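Local coordinates for polycomb protein Pcl (Drosophila melanogaster, PDB 5OQD) that helps establish Polycomb repression of homeotic genes in the early embryo as a DNA- and chromatin-binding component of the Esc/E(z) histone H3 methyltransferase complex, at residues Q149-G161 with F170-P182. Numbering follows the deposited sequence.
Sequences QTLKDYSDRFVCG and FYALRHSGPPHIP
Phe170 and Gly161 form an antiparallel hydrogen-bonded pair at one end of the hairpin 158-161/170-173, consistent with the wing of a winged-helix domain; Phe170 N gives to Gly161 O (3.0 Å), which also lies at the edge of the phenyl ring. On the face shared with Cys160, the Tyr171 ring, its CG anti to the carbonyl carbon, comes back toward segment 149-161. Leu151 CD1, from the end of helix 140-153, sits squarely over the ring centre, 3.4 Å from the centroid and 6° off the normal, a CH-pi contact; Cys160 SG approaches obliquely, 3.7 Å from Tyr171 CE1. Leu114 and Ile118 of helix 114-125 also touch this tyrosine. Ala172 exchanges two backbone bonds with Val159, and the Leu173 side chain lies alongside that of Phe158, Leu173 CD2 3.6 Å from Phe158 CE1. Arg174 then reaches back across the strand: CG is anti to the backbone N (chi1 -166°), and a bend at chi3 turns the guanidinium so that Val159 CG2 lies over its centre while NH2 points in plane at Ser155 O (2.7 Å). Its backbone N also binds Arg157 O. Farther on, the His180 ring crosses one face of the Arg157 guanidinium, modelled too close for its detail to be trusted; the firmer link is a water bridging Arg157 NH1 to His180 O. With an alanine at Arg157 the water would probably lose its donor, and the link to His180 O with it. The chemistry is thus divided: apolar groups join helix to hairpin, whereas arginines use carbonyl oxygens and water to tie down the turn and the outgoing chain.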
loop_
_atom_site.group_PDB
_atom_site.type_symbol
_atom_site.label_atom_id
_atom_site.label_comp_id
_atom_site.label_asym_id
_atom_site.label_seq_id
_atom_site.Cartn_x
_atom_site.Cartn_y
_atom_site.Cartn_z
ATOM N N GLN B 149 -1.030 -16.517 10.380
ATOM C CA GLN B 149 -1.590 -15.869 11.558
ATOM C C GLN B 149 -2.106 -14.470 11.240
ATOM O O GLN B 149 -3.148 -14.056 11.753
ATOM C CB GLN B 149 -0.551 -15.802 12.676
ATOM C CG GLN B 149 -1.102 -15.289 13.991
ATOM C CD GLN B 149 -2.317 -16.071 14.450
ATOM O OE1 GLN B 149 -2.376 -17.292 14.306
ATOM N NE2 GLN B 149 -3.300 -15.368 14.998
ATOM N N THR B 150 -1.375 -13.749 10.395
ATOM C CA THR B 150 -1.766 -12.402 9.987
ATOM C C THR B 150 -3.131 -12.412 9.308
ATOM O O THR B 150 -3.982 -11.564 9.581
ATOM C CB THR B 150 -0.726 -11.775 9.031
ATOM O OG1 THR B 150 0.563 -11.784 9.657
ATOM C CG2 THR B 150 -1.108 -10.348 8.682
ATOM N N LEU B 151 -3.331 -13.385 8.425
ATOM C CA LEU B 151 -4.597 -13.546 7.720
ATOM C C LEU B 151 -5.732 -13.868 8.688
ATOM O O LEU B 151 -6.890 -13.538 8.430
ATOM C CB LEU B 151 -4.480 -14.639 6.655
ATOM C CG LEU B 151 -3.598 -14.299 5.451
ATOM C CD1 LEU B 151 -3.153 -15.554 4.723
ATOM C CD2 LEU B 151 -4.333 -13.368 4.500
ATOM N N LYS B 152 -5.396 -14.515 9.802
ATOM C CA LYS B 152 -6.375 -14.801 10.845
ATOM C C LYS B 152 -6.707 -13.550 11.649
ATOM O O LYS B 152 -7.874 -13.236 11.872
ATOM C CB LYS B 152 -5.866 -15.895 11.782
ATOM C CG LYS B 152 -6.505 -17.253 11.562
ATOM C CD LYS B 152 -6.307 -18.144 12.777
ATOM C CE LYS B 152 -6.841 -19.547 12.526
ATOM N NZ LYS B 152 -6.098 -20.232 11.431
ATOM N N ASP B 153 -5.669 -12.841 12.087
ATOM C CA ASP B 153 -5.839 -11.619 12.867
ATOM C C ASP B 153 -6.613 -10.565 12.082
ATOM O O ASP B 153 -7.333 -9.749 12.659
ATOM C CB ASP B 153 -4.480 -11.058 13.293
ATOM C CG ASP B 153 -3.696 -12.023 14.160
ATOM O OD1 ASP B 153 -4.314 -12.928 14.761
ATOM O OD2 ASP B 153 -2.460 -11.870 14.251
ATOM N N TYR B 154 -6.449 -10.585 10.764
ATOM C CA TYR B 154 -7.158 -9.666 9.885
ATOM C C TYR B 154 -8.326 -10.305 9.142
ATOM O O TYR B 154 -8.593 -9.973 7.988
ATOM C CB TYR B 154 -6.184 -9.002 8.911
ATOM C CG TYR B 154 -5.320 -7.942 9.547
ATOM C CD1 TYR B 154 -4.171 -8.284 10.254
ATOM C CD2 TYR B 154 -5.659 -6.598 9.451
ATOM C CE1 TYR B 154 -3.379 -7.314 10.840
ATOM C CE2 TYR B 154 -4.869 -5.620 10.028
ATOM C CZ TYR B 154 -3.733 -5.984 10.727
ATOM O OH TYR B 154 -2.945 -5.016 11.310
ATOM N N SER B 155 -9.021 -11.218 9.817
ATOM C CA SER B 155 -10.178 -11.891 9.237
ATOM C C SER B 155 -11.229 -10.932 8.687
ATOM O O SER B 155 -12.037 -11.303 7.837
ATOM C CB SER B 155 -10.814 -12.837 10.258
ATOM O OG SER B 155 -9.885 -13.813 10.695
ATOM N N ASP B 156 -11.209 -9.699 9.179
ATOM C CA ASP B 156 -12.137 -8.672 8.724
ATOM C C ASP B 156 -11.851 -8.267 7.280
ATOM O O ASP B 156 -12.767 -7.937 6.528
ATOM C CB ASP B 156 -12.070 -7.452 9.646
ATOM C CG ASP B 156 -10.655 -6.940 9.836
ATOM O OD1 ASP B 156 -9.828 -7.681 10.411
ATOM O OD2 ASP B 156 -10.372 -5.795 9.422
ATOM N N ARG B 157 -10.595 -8.291 6.887
ATOM C CA ARG B 157 -10.216 -7.979 5.526
ATOM C C ARG B 157 -10.035 -9.183 4.642
ATOM O O ARG B 157 -10.149 -9.103 3.464
ATOM C CB ARG B 157 -8.920 -7.204 5.508
ATOM C CG ARG B 157 -8.860 -6.090 6.510
ATOM C CD ARG B 157 -8.093 -4.914 5.965
ATOM N NE ARG B 157 -7.377 -4.190 6.996
ATOM C CZ ARG B 157 -6.271 -3.511 6.768
ATOM N NH1 ARG B 157 -5.778 -3.448 5.556
ATOM N NH2 ARG B 157 -5.679 -2.884 7.747
ATOM N N PHE B 158 -9.732 -10.313 5.231
ATOM C CA PHE B 158 -9.449 -11.518 4.457
ATOM C C PHE B 158 -10.394 -12.676 4.775
ATOM O O PHE B 158 -10.568 -13.046 5.937
ATOM C CB PHE B 158 -8.007 -11.971 4.695
ATOM C CG PHE B 158 -6.988 -10.884 4.511
ATOM C CD1 PHE B 158 -6.848 -10.248 3.290
ATOM C CD2 PHE B 158 -6.158 -10.509 5.554
ATOM C CE1 PHE B 158 -5.907 -9.249 3.116
ATOM C CE2 PHE B 158 -5.213 -9.511 5.387
ATOM C CZ PHE B 158 -5.088 -8.879 4.164
ATOM N N VAL B 159 -11.004 -13.244 3.739
ATOM C CA VAL B 159 -11.785 -14.466 3.893
ATOM C C VAL B 159 -10.886 -15.678 3.723
ATOM O O VAL B 159 -10.021 -15.701 2.850
ATOM C CB VAL B 159 -12.929 -14.573 2.870
ATOM C CG1 VAL B 159 -13.631 -15.920 2.998
ATOM C CG2 VAL B 159 -13.904 -13.447 3.046
ATOM N N CYS B 160 -11.091 -16.685 4.562
ATOM C CA CYS B 160 -10.370 -17.940 4.421
ATOM C C CYS B 160 -11.257 -18.964 3.725
ATOM O O CYS B 160 -12.430 -19.108 4.066
ATOM C CB CYS B 160 -9.916 -18.461 5.785
ATOM S SG CYS B 160 -8.990 -20.006 5.712
ATOM N N GLY B 161 -10.699 -19.665 2.743
ATOM C CA GLY B 161 -11.450 -20.661 2.001
ATOM C C GLY B 161 -10.876 -22.053 2.173
ATOM O O GLY B 161 -9.660 -22.234 2.193
ATOM N N PHE B 170 -6.983 -21.328 1.120
ATOM C CA PHE B 170 -7.458 -20.300 0.203
ATOM C C PHE B 170 -7.821 -18.993 0.887
ATOM O O PHE B 170 -8.481 -18.979 1.913
ATOM C CB PHE B 170 -8.644 -20.814 -0.602
ATOM C CG PHE B 170 -8.268 -21.793 -1.670
ATOM C CD1 PHE B 170 -7.717 -21.361 -2.860
ATOM C CD2 PHE B 170 -8.463 -23.147 -1.485
ATOM C CE1 PHE B 170 -7.369 -22.263 -3.845
ATOM C CE2 PHE B 170 -8.119 -24.052 -2.465
ATOM C CZ PHE B 170 -7.571 -23.610 -3.647
ATOM N N TYR B 171 -7.369 -17.888 0.309
ATOM C CA TYR B 171 -7.662 -16.578 0.859
ATOM C C TYR B 171 -8.126 -15.594 -0.199
ATOM O O TYR B 171 -7.789 -15.711 -1.363
ATOM C CB TYR B 171 -6.451 -16.026 1.600
ATOM C CG TYR B 171 -6.065 -16.859 2.790
ATOM C CD1 TYR B 171 -6.700 -16.697 4.002
ATOM C CD2 TYR B 171 -5.078 -17.820 2.693
ATOM C CE1 TYR B 171 -6.357 -17.464 5.090
ATOM C CE2 TYR B 171 -4.729 -18.590 3.776
ATOM C CZ TYR B 171 -5.373 -18.405 4.970
ATOM O OH TYR B 171 -5.027 -19.169 6.049
ATOM N N ALA B 172 -8.913 -14.624 0.229
ATOM C CA ALA B 172 -9.422 -13.588 -0.654
ATOM C C ALA B 172 -9.822 -12.365 0.157
ATOM O O ALA B 172 -10.137 -12.473 1.341
ATOM C CB ALA B 172 -10.605 -14.105 -1.458
ATOM N N LEU B 173 -9.797 -11.201 -0.483
ATOM C CA LEU B 173 -10.282 -9.984 0.150
ATOM C C LEU B 173 -11.781 -10.104 0.379
ATOM O O LEU B 173 -12.517 -10.525 -0.516
ATOM C CB LEU B 173 -9.967 -8.759 -0.710
ATOM C CG LEU B 173 -8.496 -8.371 -0.865
ATOM C CD1 LEU B 173 -8.346 -7.273 -1.909
ATOM C CD2 LEU B 173 -7.921 -7.923 0.464
ATOM N N ARG B 174 -12.235 -9.749 1.576
ATOM C CA ARG B 174 -13.654 -9.841 1.892
ATOM C C ARG B 174 -14.436 -8.791 1.117
ATOM O O ARG B 174 -15.630 -8.946 0.864
ATOM C CB ARG B 174 -13.888 -9.688 3.396
ATOM C CG ARG B 174 -15.276 -10.112 3.843
ATOM C CD ARG B 174 -15.410 -10.098 5.353
ATOM N NE ARG B 174 -14.471 -11.007 6.004
ATOM C CZ ARG B 174 -14.684 -12.307 6.178
ATOM N NH1 ARG B 174 -15.806 -12.862 5.742
ATOM N NH2 ARG B 174 -13.773 -13.055 6.784
ATOM N N HIS B 175 -13.744 -7.727 0.731
ATOM C CA HIS B 175 -14.359 -6.643 -0.019
ATOM C C HIS B 175 -13.433 -6.171 -1.138
ATOM O O HIS B 175 -12.265 -6.552 -1.190
ATOM C CB HIS B 175 -14.723 -5.494 0.920
ATOM C CG HIS B 175 -15.609 -5.910 2.054
ATOM N ND1 HIS B 175 -16.983 -5.949 1.950
ATOM C CD2 HIS B 175 -15.315 -6.326 3.308
ATOM C CE1 HIS B 175 -17.498 -6.359 3.095
ATOM N NE2 HIS B 175 -16.507 -6.595 3.936
ATOM N N SER B 176 -13.963 -5.340 -2.026
ATOM C CA SER B 176 -13.276 -4.987 -3.267
ATOM C C SER B 176 -12.127 -3.994 -3.096
ATOM O O SER B 176 -11.255 -3.897 -3.960
ATOM C CB SER B 176 -14.283 -4.415 -4.267
ATOM O OG SER B 176 -14.915 -3.260 -3.744
ATOM N N GLY B 177 -12.129 -3.265 -1.986
ATOM C CA GLY B 177 -11.208 -2.157 -1.792
ATOM C C GLY B 177 -9.722 -2.463 -1.840
ATOM O O GLY B 177 -9.309 -3.609 -1.677
ATOM N N PRO B 178 -8.910 -1.420 -2.072
ATOM C CA PRO B 178 -7.444 -1.440 -2.078
ATOM C C PRO B 178 -6.885 -1.475 -0.654
ATOM O O PRO B 178 -7.668 -1.370 0.289
ATOM C CB PRO B 178 -7.088 -0.130 -2.789
ATOM C CG PRO B 178 -8.199 0.777 -2.443
ATOM C CD PRO B 178 -9.434 -0.084 -2.411
ATOM N N PRO B 179 -5.557 -1.642 -0.497
ATOM C CA PRO B 179 -4.945 -1.643 0.837
ATOM C C PRO B 179 -5.316 -0.433 1.691
ATOM O O PRO B 179 -5.358 0.693 1.193
ATOM C CB PRO B 179 -3.447 -1.638 0.527
ATOM C CG PRO B 179 -3.345 -2.379 -0.752
ATOM C CD PRO B 179 -4.581 -2.017 -1.539
ATOM N N HIS B 180 -5.621 -0.687 2.957
ATOM C CA HIS B 180 -5.877 0.399 3.868
ATOM C C HIS B 180 -4.561 1.128 4.042
ATOM O O HIS B 180 -3.519 0.513 4.272
ATOM C CB HIS B 180 -6.374 -0.129 5.213
ATOM C CG HIS B 180 -7.713 -0.795 5.143
ATOM N ND1 HIS B 180 -7.871 -2.110 4.761
ATOM C CD2 HIS B 180 -8.957 -0.328 5.407
ATOM C CE1 HIS B 180 -9.154 -2.426 4.792
ATOM N NE2 HIS B 180 -9.834 -1.360 5.181
ATOM N N ILE B 181 -4.617 2.445 3.940
ATOM C CA ILE B 181 -3.460 3.292 4.207
ATOM C C ILE B 181 -3.857 4.479 5.079
ATOM O O ILE B 181 -4.835 5.166 4.786
ATOM C CB ILE B 181 -2.822 3.795 2.896
ATOM C CG1 ILE B 181 -2.432 2.606 2.017
ATOM C CG2 ILE B 181 -1.614 4.677 3.178
ATOM C CD1 ILE B 181 -1.712 2.989 0.751
ATOM N N PRO B 182 -3.106 4.716 6.166
ATOM C CA PRO B 182 -3.412 5.827 7.073
ATOM C C PRO B 182 -3.268 7.186 6.398
ATOM O O PRO B 182 -2.275 7.442 5.718
ATOM C CB PRO B 182 -2.381 5.660 8.196
ATOM C CG PRO B 182 -1.267 4.891 7.576
ATOM C CD PRO B 182 -1.927 3.954 6.611
HETATM O O HOH W 1 -3.811 -2.612 4.094
HETATM O O HOH W 2 -11.823 -6.785 2.551
#